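Local coordinates for protein peptide synthetase, module 7 (Actinoplanes teichomyceticus, PDB 4TX3) that is a condensation-family domain from module 7 of a peptide synthetase and probably takes part in nonribosomal peptide assembly, at residues 216-220 and 221-225; 276-279 and 280-284; 425-428 and 429-433; 437-440 and 441-445. All coordinates share one frame; numbering follows the deposited sequence.

Interaction 1 of 4, residues 216-220 and 221-225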
loop_
_atom_site.group_PDB
_atom_site.type_symbol
_atom_site.label_atom_id
_atom_site.label_comp_id
_atom_site.label_asym_id
_atom_site.label_seq_id
_atom_site.Cartn_x
_atom_site.Cartn_y
_atom_site.Cartn_z
ATOM N N ASP B 216 -37.596 -13.123 -1.691
ATOM C CA ASP B 216 -37.725 -14.431 -2.331
ATOM C C ASP B 216 -36.470 -15.266 -2.105
ATOM O O ASP B 216 -35.437 -14.726 -1.704
ATOM C CB ASP B 216 -37.983 -14.269 -3.818
ATOM C CG ASP B 216 -39.135 -13.341 -4.100
ATOM O OD1 ASP B 216 -40.216 -13.534 -3.495
ATOM O OD2 ASP B 216 -38.957 -12.409 -4.917
ATOM N N GLN B 217 -36.538 -16.568 -2.363
ATOM C CA GLN B 217 -35.384 -17.416 -2.080
ATOM C C GLN B 217 -34.352 -17.240 -3.190
ATOM O O GLN B 217 -33.158 -17.481 -2.994
ATOM C CB GLN B 217 -35.772 -18.893 -1.952
ATOM C CG GLN B 217 -36.197 -19.552 -3.263
ATOM C CD GLN B 217 -36.511 -21.049 -3.136
ATOM O OE1 GLN B 217 -36.767 -21.561 -2.038
ATOM N NE2 GLN B 217 -36.496 -21.751 -4.271
ATOM N N GLU B 218 -34.835 -16.800 -4.349
ATOM C CA GLU B 218 -34.043 -16.727 -5.563
ATOM C C GLU B 218 -34.316 -15.444 -6.313
ATOM O O GLU B 218 -35.362 -14.839 -6.136
ATOM C CB GLU B 218 -34.371 -17.900 -6.480
ATOM C CG GLU B 218 -33.290 -18.921 -6.616
ATOM C CD GLU B 218 -33.565 -19.920 -7.739
ATOM O OE1 GLU B 218 -34.188 -19.534 -8.761
ATOM O OE2 GLU B 218 -33.157 -21.096 -7.600
ATOM N N THR B 219 -33.378 -15.049 -7.169
ATOM C CA THR B 219 -33.589 -13.963 -8.119
ATOM C C THR B 219 -33.999 -14.599 -9.443
ATOM O O THR B 219 -33.414 -15.608 -9.834
ATOM C CB THR B 219 -32.304 -13.104 -8.300
ATOM O OG1 THR B 219 -31.840 -12.649 -7.021
ATOM C CG2 THR B 219 -32.560 -11.891 -9.203
ATOM N N VAL B 220 -35.004 -14.048 -10.123
ATOM C CA VAL B 220 -35.382 -14.554 -11.446
ATOM C C VAL B 220 -34.369 -14.129 -12.495
ATOM O O VAL B 220 -34.164 -12.940 -12.709
ATOM C CB VAL B 220 -36.778 -14.058 -11.896
ATOM C CG1 VAL B 220 -37.021 -14.435 -13.354
ATOM C CG2 VAL B 220 -37.848 -14.642 -11.029
ATOM N N LEU B 221 -33.739 -15.085 -13.163
ATOM C CA LEU B 221 -32.678 -14.754 -14.124
ATOM C C LEU B 221 -32.852 -15.571 -15.405
ATOM O O LEU B 221 -33.580 -16.555 -15.411
ATOM C CB LEU B 221 -31.304 -14.999 -13.491
ATOM C CG LEU B 221 -30.977 -14.219 -12.206
ATOM C CD1 LEU B 221 -29.895 -14.926 -11.406
ATOM C CD2 LEU B 221 -30.559 -12.776 -12.485
ATOM N N PRO B 222 -32.202 -15.175 -16.503
ATOM C CA PRO B 222 -32.482 -15.936 -17.731
ATOM C C PRO B 222 -31.711 -17.264 -17.825
ATOM O O PRO B 222 -30.759 -17.387 -18.620
ATOM C CB PRO B 222 -32.045 -14.972 -18.839
ATOM C CG PRO B 222 -30.926 -14.201 -18.214
ATOM C CD PRO B 222 -31.339 -14.006 -16.763
ATOM N N PHE B 223 -32.134 -18.248 -17.034
ATOM C CA PHE B 223 -31.443 -19.538 -16.969
ATOM C C PHE B 223 -31.504 -20.291 -18.302
ATOM O O PHE B 223 -32.452 -20.127 -19.061
ATOM C CB PHE B 223 -32.034 -20.418 -15.863
ATOM C CG PHE B 223 -31.913 -19.838 -14.475
ATOM C CD1 PHE B 223 -30.681 -19.490 -13.953
ATOM C CD2 PHE B 223 -33.042 -19.666 -13.682
ATOM C CE1 PHE B 223 -30.580 -18.970 -12.663
ATOM C CE2 PHE B 223 -32.943 -19.136 -12.404
ATOM C CZ PHE B 223 -31.712 -18.795 -11.895
ATOM N N ASP B 224 -30.491 -21.101 -18.585
ATOM C CA ASP B 224 -30.528 -21.991 -19.743
ATOM C C ASP B 224 -30.845 -23.423 -19.295
ATOM O O ASP B 224 -31.260 -24.256 -20.102
ATOM C CB ASP B 224 -29.200 -21.951 -20.510
ATOM C CG ASP B 224 -29.018 -20.671 -21.303
ATOM O OD1 ASP B 224 -29.896 -20.327 -22.117
ATOM O OD2 ASP B 224 -27.997 -19.988 -21.103
ATOM N N ARG B 225 -30.647 -23.693 -18.007
ATOM C CA ARG B 225 -30.938 -24.994 -17.401
ATOM C C ARG B 225 -31.448 -24.824 -15.986
ATOM O O ARG B 225 -31.136 -23.835 -15.319
ATOM C CB ARG B 225 -29.702 -25.891 -17.340
ATOM C CG ARG B 225 -29.136 -26.306 -18.637
ATOM C CD ARG B 225 -27.645 -26.482 -18.532
ATOM N NE ARG B 225 -27.069 -25.944 -19.750
ATOM C CZ ARG B 225 -26.291 -24.874 -19.813
ATOM N NH1 ARG B 225 -25.928 -24.236 -18.715
ATOM N NH2 ARG B 225 -25.853 -24.471 -20.990
#

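Interaction 2 of 4, residues 276-279 and 280-284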
loop_
_atom_site.group_PDB
_atom_site.type_symbol
_atom_site.label_atom_id
_atom_site.label_comp_id
_atom_site.label_asym_id
_atom_site.label_seq_id
_atom_site.Cartn_x
_atom_site.Cartn_y
_atom_site.Cartn_z
ATOM N N TYR B 276 -34.947 -7.288 -17.066
ATOM C CA TYR B 276 -34.793 -8.680 -17.479
ATOM C C TYR B 276 -35.926 -9.577 -17.004
ATOM O O TYR B 276 -36.053 -10.726 -17.479
ATOM C CB TYR B 276 -33.493 -9.272 -16.957
ATOM C CG TYR B 276 -32.465 -9.529 -18.039
ATOM C CD1 TYR B 276 -32.231 -10.810 -18.514
ATOM C CD2 TYR B 276 -31.721 -8.496 -18.566
ATOM C CE1 TYR B 276 -31.288 -11.048 -19.484
ATOM C CE2 TYR B 276 -30.792 -8.717 -19.546
ATOM C CZ TYR B 276 -30.571 -9.986 -20.001
ATOM O OH TYR B 276 -29.615 -10.167 -20.976
ATOM N N GLY B 277 -36.716 -9.074 -16.046
ATOM C CA GLY B 277 -37.838 -9.815 -15.507
ATOM C C GLY B 277 -37.730 -10.265 -14.062
ATOM O O GLY B 277 -38.475 -11.148 -13.642
ATOM N N ALA B 278 -36.836 -9.666 -13.286
ATOM C CA ALA B 278 -36.624 -10.129 -11.922
ATOM C C ALA B 278 -37.560 -9.490 -10.908
ATOM O O ALA B 278 -37.501 -9.823 -9.724
ATOM C CB ALA B 278 -35.183 -9.885 -11.502
ATOM N N GLY B 279 -38.409 -8.567 -11.346
ATOM C CA GLY B 279 -39.326 -7.906 -10.425
ATOM C C GLY B 279 -38.771 -6.611 -9.844
ATOM O O GLY B 279 -37.691 -6.158 -10.234
ATOM N N THR B 280 -39.501 -6.006 -8.915
ATOM C CA THR B 280 -39.104 -4.710 -8.370
ATOM C C THR B 280 -38.576 -4.814 -6.950
ATOM O O THR B 280 -38.451 -3.803 -6.266
ATOM C CB THR B 280 -40.281 -3.705 -8.387
ATOM O OG1 THR B 280 -41.402 -4.253 -7.673
ATOM C CG2 THR B 280 -40.700 -3.414 -9.807
ATOM N N ASP B 281 -38.271 -6.033 -6.512
ATOM C CA ASP B 281 -37.737 -6.279 -5.175
ATOM C C ASP B 281 -36.476 -7.124 -5.309
ATOM O O ASP B 281 -36.538 -8.335 -5.536
ATOM C CB ASP B 281 -38.782 -6.977 -4.285
ATOM C CG ASP B 281 -38.291 -7.196 -2.837
ATOM O OD1 ASP B 281 -37.385 -6.449 -2.397
ATOM O OD2 ASP B 281 -38.814 -8.109 -2.135
ATOM N N LEU B 282 -35.323 -6.482 -5.182
ATOM C CA LEU B 282 -34.075 -7.127 -5.568
ATOM C C LEU B 282 -33.028 -7.013 -4.488
ATOM O O LEU B 282 -32.974 -6.006 -3.775
ATOM C CB LEU B 282 -33.526 -6.513 -6.858
ATOM C CG LEU B 282 -34.298 -6.668 -8.163
ATOM C CD1 LEU B 282 -33.518 -6.025 -9.297
ATOM C CD2 LEU B 282 -34.495 -8.127 -8.464
ATOM N N VAL B 283 -32.198 -8.044 -4.364
ATOM C CA VAL B 283 -31.034 -7.962 -3.505
ATOM C C VAL B 283 -29.779 -8.168 -4.343
ATOM O O VAL B 283 -29.601 -9.196 -4.974
ATOM C CB VAL B 283 -31.075 -8.991 -2.352
ATOM C CG1 VAL B 283 -29.806 -8.889 -1.519
ATOM C CG2 VAL B 283 -32.293 -8.770 -1.473
ATOM N N ILE B 284 -28.927 -7.154 -4.373
ATOM C CA ILE B 284 -27.626 -7.262 -5.007
ATOM C C ILE B 284 -26.545 -7.218 -3.951
ATOM O O ILE B 284 -26.471 -6.266 -3.170
ATOM C CB ILE B 284 -27.389 -6.145 -5.997
ATOM C CG1 ILE B 284 -28.435 -6.220 -7.115
ATOM C CG2 ILE B 284 -25.965 -6.231 -6.532
ATOM C CD1 ILE B 284 -28.300 -5.150 -8.156
HETATM O O HOH W 1 -38.657 -8.842 -7.321
#

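Interaction 3 of 4, residues 425-428 and 429-433. With SO4 (sulfate ion), chain G.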
loop_
_atom_site.group_PDB
_atom_site.type_symbol
_atom_site.label_atom_id
_atom_site.label_comp_id
_atom_site.label_asym_id
_atom_site.label_seq_id
_atom_site.Cartn_x
_atom_site.Cartn_y
_atom_site.Cartn_z
ATOM N N ASP B 425 -23.370 -24.010 -15.006
ATOM C CA ASP B 425 -24.476 -24.937 -14.799
ATOM C C ASP B 425 -25.807 -24.349 -15.244
ATOM O O ASP B 425 -26.705 -25.075 -15.672
ATOM C CB ASP B 425 -24.588 -25.320 -13.321
ATOM C CG ASP B 425 -23.695 -26.478 -12.939
ATOM O OD1 ASP B 425 -22.850 -26.885 -13.765
ATOM O OD2 ASP B 425 -23.839 -26.979 -11.807
ATOM N N LEU B 426 -25.925 -23.031 -15.110
ATOM C CA LEU B 426 -27.186 -22.330 -15.294
ATOM C C LEU B 426 -27.218 -21.528 -16.580
ATOM O O LEU B 426 -28.281 -21.338 -17.168
ATOM C CB LEU B 426 -27.451 -21.386 -14.117
ATOM C CG LEU B 426 -27.463 -21.958 -12.699
ATOM C CD1 LEU B 426 -27.673 -20.843 -11.679
ATOM C CD2 LEU B 426 -28.521 -23.033 -12.543
ATOM N N PHE B 427 -26.056 -21.047 -17.009
ATOM C CA PHE B 427 -25.984 -20.140 -18.153
ATOM C C PHE B 427 -25.020 -20.598 -19.241
ATOM O O PHE B 427 -23.936 -21.100 -18.960
ATOM C CB PHE B 427 -25.557 -18.737 -17.708
ATOM C CG PHE B 427 -26.449 -18.116 -16.667
ATOM C CD1 PHE B 427 -27.687 -17.580 -17.016
ATOM C CD2 PHE B 427 -26.032 -18.034 -15.342
ATOM C CE1 PHE B 427 -28.499 -16.986 -16.060
ATOM C CE2 PHE B 427 -26.839 -17.445 -14.378
ATOM C CZ PHE B 427 -28.076 -16.919 -14.737
ATOM N N ASP B 428 -25.427 -20.381 -20.485
ATOM C CA ASP B 428 -24.551 -20.472 -21.637
ATOM C C ASP B 428 -23.793 -19.165 -21.835
ATOM O O ASP B 428 -24.255 -18.110 -21.388
ATOM C CB ASP B 428 -25.358 -20.795 -22.891
ATOM C CG ASP B 428 -25.780 -22.220 -22.934
ATOM O OD1 ASP B 428 -24.976 -23.058 -22.488
ATOM O OD2 ASP B 428 -26.905 -22.516 -23.392
ATOM N N HIS B 429 -22.656 -19.232 -22.529
ATOM C CA HIS B 429 -21.790 -18.069 -22.752
ATOM C C HIS B 429 -22.525 -16.925 -23.436
ATOM O O HIS B 429 -22.266 -15.761 -23.122
ATOM C CB HIS B 429 -20.565 -18.460 -23.587
ATOM C CG HIS B 429 -19.568 -17.355 -23.764
ATOM N ND1 HIS B 429 -19.591 -16.495 -24.840
ATOM C CD2 HIS B 429 -18.520 -16.970 -22.997
ATOM C CE1 HIS B 429 -18.599 -15.629 -24.734
ATOM N NE2 HIS B 429 -17.930 -15.898 -23.626
ATOM N N ASP B 430 -23.433 -17.249 -24.363
ATOM C CA ASP B 430 -24.162 -16.210 -25.109
ATOM C C ASP B 430 -25.201 -15.493 -24.239
ATOM O O ASP B 430 -25.405 -14.285 -24.372
ATOM C CB ASP B 430 -24.830 -16.790 -26.375
ATOM C CG ASP B 430 -25.800 -17.941 -26.088
ATOM O OD1 ASP B 430 -26.524 -17.920 -25.060
ATOM O OD2 ASP B 430 -25.863 -18.871 -26.926
ATOM N N THR B 431 -25.853 -16.239 -23.353
ATOM C CA THR B 431 -26.732 -15.637 -22.369
ATOM C C THR B 431 -25.972 -14.609 -21.533
ATOM O O THR B 431 -26.467 -13.511 -21.300
ATOM C CB THR B 431 -27.351 -16.696 -21.447
ATOM O OG1 THR B 431 -27.944 -17.725 -22.246
ATOM C CG2 THR B 431 -28.424 -16.077 -20.563
ATOM N N ALA B 432 -24.760 -14.956 -21.107
ATOM C CA ALA B 432 -23.985 -14.073 -20.243
ATOM C C ALA B 432 -23.438 -12.895 -21.018
ATOM O O ALA B 432 -23.266 -11.803 -20.467
ATOM C CB ALA B 432 -22.869 -14.828 -19.590
ATOM N N ALA B 433 -23.165 -13.123 -22.299
ATOM C CA ALA B 433 -22.645 -12.085 -23.170
ATOM C C ALA B 433 -23.692 -10.992 -23.433
ATOM O O ALA B 433 -23.363 -9.803 -23.487
ATOM C CB ALA B 433 -22.164 -12.696 -24.480
HETATM S S SO4 G . -21.145 -22.420 -23.840
HETATM O O1 SO4 G . -19.754 -22.850 -23.622
HETATM O O2 SO4 G . -22.056 -23.572 -23.820
HETATM O O3 SO4 G . -21.530 -21.490 -22.774
HETATM O O4 SO4 G . -21.250 -21.734 -25.134
#

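Interaction 4 of 4, residues 437-440 and 441-445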
loop_
_atom_site.group_PDB
_atom_site.type_symbol
_atom_site.label_atom_id
_atom_site.label_comp_id
_atom_site.label_asym_id
_atom_site.label_seq_id
_atom_site.Cartn_x
_atom_site.Cartn_y
_atom_site.Cartn_z
ATOM N N ARG B 437 -23.315 -7.158 -22.307
ATOM C CA ARG B 437 -23.503 -6.077 -23.277
ATOM C C ARG B 437 -24.681 -5.158 -22.915
ATOM O O ARG B 437 -24.616 -3.938 -23.116
ATOM C CB ARG B 437 -23.673 -6.653 -24.688
ATOM C CG ARG B 437 -22.359 -7.175 -25.282
ATOM C CD ARG B 437 -22.561 -8.023 -26.534
ATOM N NE ARG B 437 -22.991 -7.229 -27.679
ATOM C CZ ARG B 437 -23.797 -7.678 -28.640
ATOM N NH1 ARG B 437 -24.275 -8.920 -28.587
ATOM N NH2 ARG B 437 -24.134 -6.878 -29.647
ATOM N N ARG B 438 -25.751 -5.723 -22.367
ATOM C CA ARG B 438 -26.883 -4.896 -21.954
ATOM C C ARG B 438 -26.525 -3.997 -20.762
ATOM O O ARG B 438 -26.954 -2.836 -20.698
ATOM C CB ARG B 438 -28.094 -5.774 -21.648
ATOM C CG ARG B 438 -28.878 -6.046 -22.904
ATOM C CD ARG B 438 -29.735 -7.282 -22.837
ATOM N NE ARG B 438 -30.457 -7.456 -24.094
ATOM C CZ ARG B 438 -31.048 -8.587 -24.475
ATOM N NH1 ARG B 438 -31.004 -9.664 -23.697
ATOM N NH2 ARG B 438 -31.683 -8.646 -25.640
ATOM N N LEU B 439 -25.704 -4.502 -19.844
ATOM C CA LEU B 439 -25.297 -3.685 -18.711
ATOM C C LEU B 439 -24.507 -2.482 -19.213
ATOM O O LEU B 439 -24.701 -1.360 -18.721
ATOM C CB LEU B 439 -24.492 -4.492 -17.681
ATOM C CG LEU B 439 -23.939 -3.616 -16.545
ATOM C CD1 LEU B 439 -25.046 -2.920 -15.736
ATOM C CD2 LEU B 439 -23.027 -4.406 -15.624
ATOM N N VAL B 440 -23.644 -2.695 -20.210
ATOM C CA VAL B 440 -22.913 -1.573 -20.817
ATOM C C VAL B 440 -23.876 -0.577 -21.469
ATOM O O VAL B 440 -23.731 0.641 -21.313
ATOM C CB VAL B 440 -21.877 -2.056 -21.867
ATOM C CG1 VAL B 440 -21.233 -0.871 -22.575
ATOM C CG2 VAL B 440 -20.812 -2.926 -21.206
ATOM N N ARG B 441 -24.877 -1.101 -22.180
ATOM C CA ARG B 441 -25.871 -0.241 -22.819
ATOM C C ARG B 441 -26.663 0.565 -21.801
ATOM O O ARG B 441 -26.856 1.774 -21.983
ATOM C CB ARG B 441 -26.805 -1.063 -23.702
ATOM C CG ARG B 441 -26.071 -1.667 -24.899
ATOM C CD ARG B 441 -26.779 -1.426 -26.235
ATOM N NE ARG B 441 -27.269 -0.056 -26.437
ATOM C CZ ARG B 441 -28.518 0.233 -26.819
ATOM N NH1 ARG B 441 -29.405 -0.753 -27.022
ATOM N NH2 ARG B 441 -28.893 1.502 -26.989
ATOM N N VAL B 442 -27.094 -0.086 -20.720
ATOM C CA VAL B 442 -27.825 0.627 -19.679
ATOM C C VAL B 442 -26.955 1.727 -19.108
ATOM O O VAL B 442 -27.406 2.855 -18.936
ATOM C CB VAL B 442 -28.292 -0.320 -18.537
ATOM C CG1 VAL B 442 -28.751 0.474 -17.321
ATOM C CG2 VAL B 442 -29.375 -1.240 -19.031
ATOM N N LEU B 443 -25.700 1.403 -18.834
ATOM C CA LEU B 443 -24.766 2.406 -18.311
ATOM C C LEU B 443 -24.551 3.581 -19.283
ATOM O O LEU B 443 -24.489 4.737 -18.854
ATOM C CB LEU B 443 -23.432 1.753 -17.953
ATOM C CG LEU B 443 -23.569 0.908 -16.677
ATOM C CD1 LEU B 443 -22.554 -0.193 -16.650
ATOM C CD2 LEU B 443 -23.455 1.776 -15.431
ATOM N N GLU B 444 -24.484 3.317 -20.583
ATOM C CA GLU B 444 -24.372 4.430 -21.542
ATOM C C GLU B 444 -25.606 5.359 -21.546
ATOM O O GLU B 444 -25.466 6.578 -21.356
ATOM C CB GLU B 444 -24.121 3.891 -22.945
ATOM C CG GLU B 444 -22.786 3.177 -23.093
ATOM C CD GLU B 444 -22.708 2.329 -24.355
ATOM O OE1 GLU B 444 -23.775 2.033 -24.947
ATOM O OE2 GLU B 444 -21.582 1.964 -24.762
ATOM N N GLN B 445 -26.800 4.790 -21.744
ATOM C CA GLN B 445 -28.058 5.558 -21.748
ATOM C C GLN B 445 -28.241 6.399 -20.496
ATOM O O GLN B 445 -28.647 7.558 -20.539
ATOM C CB GLN B 445 -29.267 4.624 -21.883
ATOM C CG GLN B 445 -29.174 3.672 -23.040
ATOM C CD GLN B 445 -30.238 2.600 -22.986
ATOM O OE1 GLN B 445 -31.381 2.850 -22.590
ATOM N NE2 GLN B 445 -29.865 1.386 -23.375
#

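Interaction 1 of 4, residues 216-220 and 221-225
From Glu218 to Phe223 the chain is an irregular, mostly extended loop that bends sharply at an inverse gamma turn centred on Pro222. Phe223 N closes this turn on Leu221 O at 2.8 Å, and the same carbonyl oxygen lies 3.6 Å above the plane of the Phe223 ring, displaced toward its rim. The turn brings the phenyl group back alongside Glu218, five residues earlier. The Glu218 chain is extended beyond CG and carries OE1 to within 3.9 Å of Phe223 CE2. OE1 approaches the ring obliquely, the carboxylate and ring planes 73° apart; at this distance, and with no bond between them, the contact is loose packing. Thr219 and Leu221 meet through methyl groups: CG2 of Thr219 is 3.9 Å from CD2 of Leu221. With CG2 anti to the backbone N (chi1 of Thr219 -54°), the methyl is the branch that faces the leucine, while OG1 bonds to Gln362. Leu221, buried, also packs on Leu273 of helix 261-278. The local contacts are thus methyl on methyl and a carboxylate oxygen against a ring, none of them a hydrogen bond. Glu218 OE2 is salt-bridged to both Arg227 and Arg357, so the charge of the carboxylate is probably compensated there while OE1 rests beside the ring.

Interaction 2 of 4, residues 276-279 and 280-284
Apolar packing joins Ala278 to Leu282 across the turn between helix 261-278 and strand 281-288. The CB of Ala278 meets one branch of the leucine, CD2, at 3.6 Å. That methyl also lies 3.7 Å from the Ala278 carbonyl oxygen, and Leu282 CG is 4.0 Å from Gly279 O, so the leucine packs against the backbone of the turn as well as the Ala278 methyl. Its CG stands anti to the carbonyl carbon (chi1 -65°), which sends the isobutyl group back toward the helix, where it also packs on Leu273 and Thr274.

A water provides the polar link. It donates to Ala278 O at 2.8 Å and accepts from Asp281 N at 2.9 Å, linking Ala278 to the first amide of the strand. The Asp281 side chain heads elsewhere, its OD2 forming a salt bridge with Arg311 of strand 306-313.

Backbone bonding shapes the helix end. Gly277, with positive phi, is the C-prime residue of a Schellman motif, in which Ala278 N bonds to Leu273 O and Gly277 N to Thr274 O. Gly279 also has a positive phi (92°), a conformation that would jam a side chain against the preceding carbonyl oxygen, and its own O accepts a bond from Thr274 OG1.

The arrangement is a glycine-rich helix-to-strand connection: a Schellman-terminated helix passes through a short turn into a strand that pairs antiparallel with 306-313, within a fold whose family belongs to the CoA-dependent acyltransferase clan.

Interaction 3 of 4, residues 425-428 and 429-433
Phe427 lies against Thr431, ring atom CD1 3.9 Å from the threonine methyl CG2, and the two side chains cross at about a right angle. The methyl reaches the ring obliquely. It is turned there because CG2 is anti to the backbone N (chi1 of Thr431 -52°), while OG1 points to Asp224 OD2, its hydrogen-bond partner. The Phe427 ring also meets that of Phe223. Asp428 occupies the N-cap position of helix 429-448, although its side chain makes no capping bond. Its carbonyl starts the helical pattern instead: Ala432 N donates to Asp428 O at 3.2 Å (N-H...O 154°), the donor lying in the carbonyl plane. Thr431 CB sits 3.4 Å from the same oxygen. At the helix start, His429 N donates to O3 of a sulfate ion at a modelled 2.5 Å, a length too short to be taken as exact. The sulfate probably comes from the crystallisation liquor. Asp428 OD1 lies 3.3 Å from sulfate O2, a close approach of two anionic groups; OD1 is also salt-bridged to Arg225, in a modelled geometry that is doubtful. Asp430 adds a further negative charge, its OD1 being 4.9 Å from Asp428 OD2. The His429 N-H and the positive end of the helix dipole would favour an anion here, and may, perhaps with Arg225, offset the repulsion between sulfate and aspartate.

Interaction 4 of 4, residues 437-440 and 441-445
Arg437 lies within helix 429-448, its carbonyl oxygen taking part in the regular i to i+4 alpha-helical bonding and accepting from Arg441 N at 3.0 Å. The side chain of Arg441 begins over the same oxygen: CG lies 3.2 Å from Arg437 O, after which the chain bends at chi2 and chi3 and carries the guanidinium to a salt bridge with Asp458. The Arg437 side chain, on a similar heading, gives NH2 to Asp462 O. Next, Arg438 O takes the Val442 amide at 2.8 Å in a nearly straight bond (N-H...O 166°). Val442 CG2 packs against that oxygen at 3.3 Å, while the long Arg438 side chain leaves the helix and gives NE to Ile459 O. Leu439 follows on the buried side, where it lies on Leu272, and Leu443 on Ala268, of helix 261-278. Leu439 O accepts from Leu443 N, and the two leucines meet at a slant through CG of the first and CD1 of the second, 3.7 Å apart. Leu439 CG is anti to the backbone N (chi1 174°), which points the isobutyl group where Leu443 CD1 can touch both CG and CD1. Val440 closes the segment beside strand 235-242, resting on Leu240. Its carbonyl receives Glu444 N at 2.9 Å, with the donor tilted 19° from the carbonyl plane. Glu444, extended beyond CG, lies back along the helix surface, bringing carboxylate oxygen OE2 to 3.6 Å from the Val440 methyl CG1.

Overall arrangement
The loop of interaction 1 lies between two of the others, its centre about 10 Å from that of interaction 2 and about 13 Å from that of interaction 3. Against 276-279 it packs by Pro222 CG on Tyr276 CE1 (3.4 Å) and Val220 O on Ala278 CB (3.4 Å). Its links to 425-433 are polar: a probable hydrogen bond between Asp224 OD2 and Thr431 OG1 (2.5 Å) and the Arg225-Asp428 salt bridge. Interactions 3 and 4 share helix 429-448, with centres about 18 Å apart. Interaction 4 in turn reaches interaction 2 through a probable hydrogen bond between Tyr276 OH and Arg438 NH1 at 3.1 Å. The sulfate sits at interaction 3 alone.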